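Local coordinates for EDD domain protein, DegV family (Ruminococcus gnavus, PDB 3JR7), which is of unknown function in detail but probably binds lipids such as fatty acids, as other DegV family proteins do, at residues S81-E86 and S109-S114. Sequence-based numbering, arbitrary orientation.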
ATOM      1  N   SER A  81      -1.007  12.187   8.467  1.00 24.84           N
ATOM      2  CA  SER A  81      -2.083  12.952   7.829  1.00 26.34           C
ATOM      3  C   SER A  81      -2.117  12.653   6.346  1.00 25.97           C
ATOM      4  O   SER A  81      -1.075  12.532   5.726  1.00 26.08           O
ATOM      5  CB  SER A  81      -1.908  14.480   8.045  1.00 26.22           C
ATOM      6  OG  SER A  81      -0.597  14.898   7.730  1.00 27.16           O
ATOM      7  N   CYS A  82      -3.316  12.594   5.775  1.00 25.82           N
ATOM      8  CA  CYS A  82      -3.445  12.321   4.338  1.00 26.01           C
ATOM      9  C   CYS A  82      -3.068  13.582   3.525  1.00 26.01           C
ATOM     10  O   CYS A  82      -2.954  14.668   4.073  1.00 27.12           O
ATOM     11  CB  CYS A  82      -4.863  11.845   4.042  1.00 25.18           C
ATOM     12  SG  CYS A  82      -6.123  13.157   4.322  1.00 29.15           S
ATOM     13  N   PRO A  83      -2.822  13.449   2.219  1.00 25.84           N
ATOM     14  CA  PRO A  83      -2.538  14.657   1.435  1.00 25.88           C
ATOM     15  C   PRO A  83      -3.786  15.499   1.320  1.00 25.85           C
ATOM     16  O   PRO A  83      -4.880  14.956   1.487  1.00 24.76           O
ATOM     17  CB  PRO A  83      -2.201  14.096   0.049  1.00 25.94           C
ATOM     18  CG  PRO A  83      -1.910  12.665   0.272  1.00 25.41           C
ATOM     19  CD  PRO A  83      -2.812  12.250   1.371  1.00 25.55           C
ATOM     20  N   SER A  84      -3.627  16.793   1.052  1.00 25.83           N
ATOM     21  CA  SER A  84      -4.748  17.689   0.934  1.00 25.77           C
ATOM     22  C   SER A  84      -5.365  17.601  -0.458  1.00 25.61           C
ATOM     23  O   SER A  84      -4.702  17.247  -1.421  1.00 25.19           O
ATOM     24  CB  SER A  84      -4.292  19.125   1.156  1.00 25.98           C
ATOM     25  OG  SER A  84      -3.531  19.532   0.055  1.00 23.92           O
ATOM     26  N   PRO A  85      -6.626  18.014  -0.579  1.00 25.78           N
ATOM     27  CA  PRO A  85      -7.248  17.995  -1.904  1.00 25.48           C
ATOM     28  C   PRO A  85      -6.494  18.882  -2.880  1.00 25.84           C
ATOM     29  O   PRO A  85      -6.446  18.578  -4.070  1.00 24.25           O
ATOM     30  CB  PRO A  85      -8.648  18.534  -1.644  1.00 24.73           C
ATOM     31  CG  PRO A  85      -8.906  18.115  -0.184  1.00 25.31           C
ATOM     32  CD  PRO A  85      -7.599  18.255   0.494  1.00 25.99           C
ATOM     33  N   GLU A  86      -5.879  19.949  -2.373  1.00 26.68           N
ATOM     34  CA  GLU A  86      -5.221  20.905  -3.235  1.00 27.59           C
ATOM     35  C   GLU A  86      -3.969  20.309  -3.826  1.00 26.69           C
ATOM     36  O   GLU A  86      -3.672  20.555  -4.984  1.00 25.72           O
ATOM     37  CB  GLU A  86      -4.890  22.187  -2.467  1.00 29.17           C
ATOM     38  CG  GLU A  86      -6.172  22.976  -2.102  1.00 33.30           C
ATOM     39  CD  GLU A  86      -6.992  22.353  -0.932  1.00 37.80           C
ATOM     40  OE1 GLU A  86      -6.409  21.619  -0.083  1.00 34.87           O
ATOM     41  OE2 GLU A  86      -8.221  22.664  -0.850  1.00 41.75           O
ATOM     42  N   SER A 109      -7.929   5.724   5.884  1.00 21.95           N
ATOM     43  CA  SER A 109      -7.268   7.009   5.629  1.00 21.47           C
ATOM     44  C   SER A 109      -8.231   7.925   4.867  1.00 21.92           C
ATOM     45  O   SER A 109      -9.014   7.452   4.079  1.00 22.13           O
ATOM     46  CB  SER A 109      -6.035   6.789   4.746  1.00 20.89           C
ATOM     47  OG  SER A 109      -5.437   8.011   4.330  1.00 20.96           O
ATOM     48  N   GLY A 110      -8.101   9.224   5.058  1.00 21.68           N
ATOM     49  CA  GLY A 110      -8.829  10.200   4.245  1.00 21.20           C
ATOM     50  C   GLY A 110      -8.190  10.481   2.876  1.00 21.19           C
ATOM     51  O   GLY A 110      -8.670  11.367   2.125  1.00 21.25           O
ATOM     52  N   SER A 111      -7.176   9.698   2.498  1.00 20.21           N
ATOM     53  CA  SER A 111      -6.429   9.936   1.250  1.00 20.61           C
ATOM     54  C   SER A 111      -7.375   9.802   0.042  1.00 20.41           C
ATOM     55  O   SER A 111      -7.399  10.682  -0.816  1.00 20.29           O
ATOM     56  CB  SER A 111      -5.209   8.995   1.126  1.00 20.34           C
ATOM     57  OG  SER A 111      -4.447   9.288  -0.043  1.00 19.84           O
ATOM     58  N   TYR A 112      -8.142   8.716  -0.005  1.00 20.50           N
ATOM     59  CA  TYR A 112      -9.160   8.497  -1.049  1.00 20.16           C
ATOM     60  C   TYR A 112     -10.117   9.702  -1.171  1.00 20.63           C
ATOM     61  O   TYR A 112     -10.253  10.296  -2.226  1.00 19.05           O
ATOM     62  CB  TYR A 112     -10.006   7.255  -0.796  1.00 20.16           C
ATOM     63  CG  TYR A 112     -11.068   7.054  -1.870  1.00 22.13           C
ATOM     64  CD1 TYR A 112     -10.718   6.645  -3.164  1.00 23.86           C
ATOM     65  CD2 TYR A 112     -12.399   7.264  -1.598  1.00 26.01           C
ATOM     66  CE1 TYR A 112     -11.684   6.489  -4.166  1.00 24.25           C
ATOM     67  CE2 TYR A 112     -13.385   7.106  -2.605  1.00 28.07           C
ATOM     68  CZ  TYR A 112     -13.015   6.736  -3.870  1.00 25.62           C
ATOM     69  OH  TYR A 112     -13.981   6.584  -4.840  1.00 26.02           O
ATOM     70  N   ASN A 113     -10.777  10.052  -0.087  1.00 21.57           N
ATOM     71  CA  ASN A 113     -11.715  11.197  -0.141  1.00 23.00           C
ATOM     72  C   ASN A 113     -11.088  12.530  -0.601  1.00 22.80           C
ATOM     73  O   ASN A 113     -11.696  13.347  -1.352  1.00 22.41           O
ATOM     74  CB  ASN A 113     -12.383  11.339   1.214  1.00 23.24           C
ATOM     75  CG  ASN A 113     -13.430  10.279   1.452  1.00 25.37           C
ATOM     76  OD1 ASN A 113     -13.851   9.561   0.535  1.00 28.66           O
ATOM     77  ND2 ASN A 113     -13.874  10.185   2.691  1.00 28.19           N
ATOM     78  N   SER A 114      -9.853  12.739  -0.168  1.00 22.55           N
ATOM     79  CA  SER A 114      -9.089  13.882  -0.567  1.00 22.59           C
ATOM     80  C   SER A 114      -8.804  13.938  -2.066  1.00 21.74           C
ATOM     81  O   SER A 114      -8.983  14.989  -2.689  1.00 21.29           O
ATOM     82  CB  SER A 114      -7.814  13.902   0.210  1.00 23.66           C
ATOM     83  OG  SER A 114      -7.107  15.034  -0.088  1.00 24.82           O
TER
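Ser-114 meets the loop residue Pro-83 and the first helical residue, Pro-85, with its hydroxyl. Its OG lies anti to the backbone N (chi1 -176°), which carries it off the first turn of helix 111-126 to the loop before helix 85-92. There OG donates to the carbonyl O of Pro-83 at 2.7 Å. The donor stands above the carbonyl plane, with a C=O...OG angle of 129°. The same OG lies 3.3 Å from CD of Pro-85. The Pro-85 N has no hydrogen to offer it, so this side of the contact is van der Waals packing. A weak CA-H...O contact adds to it, from Pro-85 CA to Ser-114 O at 3.6 Å. Further along, the Pro-85 ring rests on Leu-117 and Leu-121 of helix 111-126.

Cys-82 packs against the start of helix 111-126. Its CB sits 3.5 Å from Ser-111 N, and its SG is 3.7 Å from Gly-110 C. Ser-111 N donates to Ser-109 OG at 3.0 Å, an ST turn. Pro-83 CD lies 3.7 Å from Ser-111 OG, a hydroxyl hydrogen-bonded to Tyr-88 and Asp-27. With an alanine in place of Ser-114, the Pro-83 carbonyl would probably lose this donor and a small gap would open beside the Pro-85 ring.

Ser-81, Cys-82 and Ser-109 also line a pocket that may be the family's lipid site. It holds a polyether, probably from the crystallisation liquor, hydrogen-bonded to Ser-109 OG. Beside it, one side-chain hydrogen bond, set among van der Waals contacts, ties the first turn of helix 111-126 to the loop that leads into helix 85-92, and Ser-114 OG supplies the Pro-83 carbonyl with a donor.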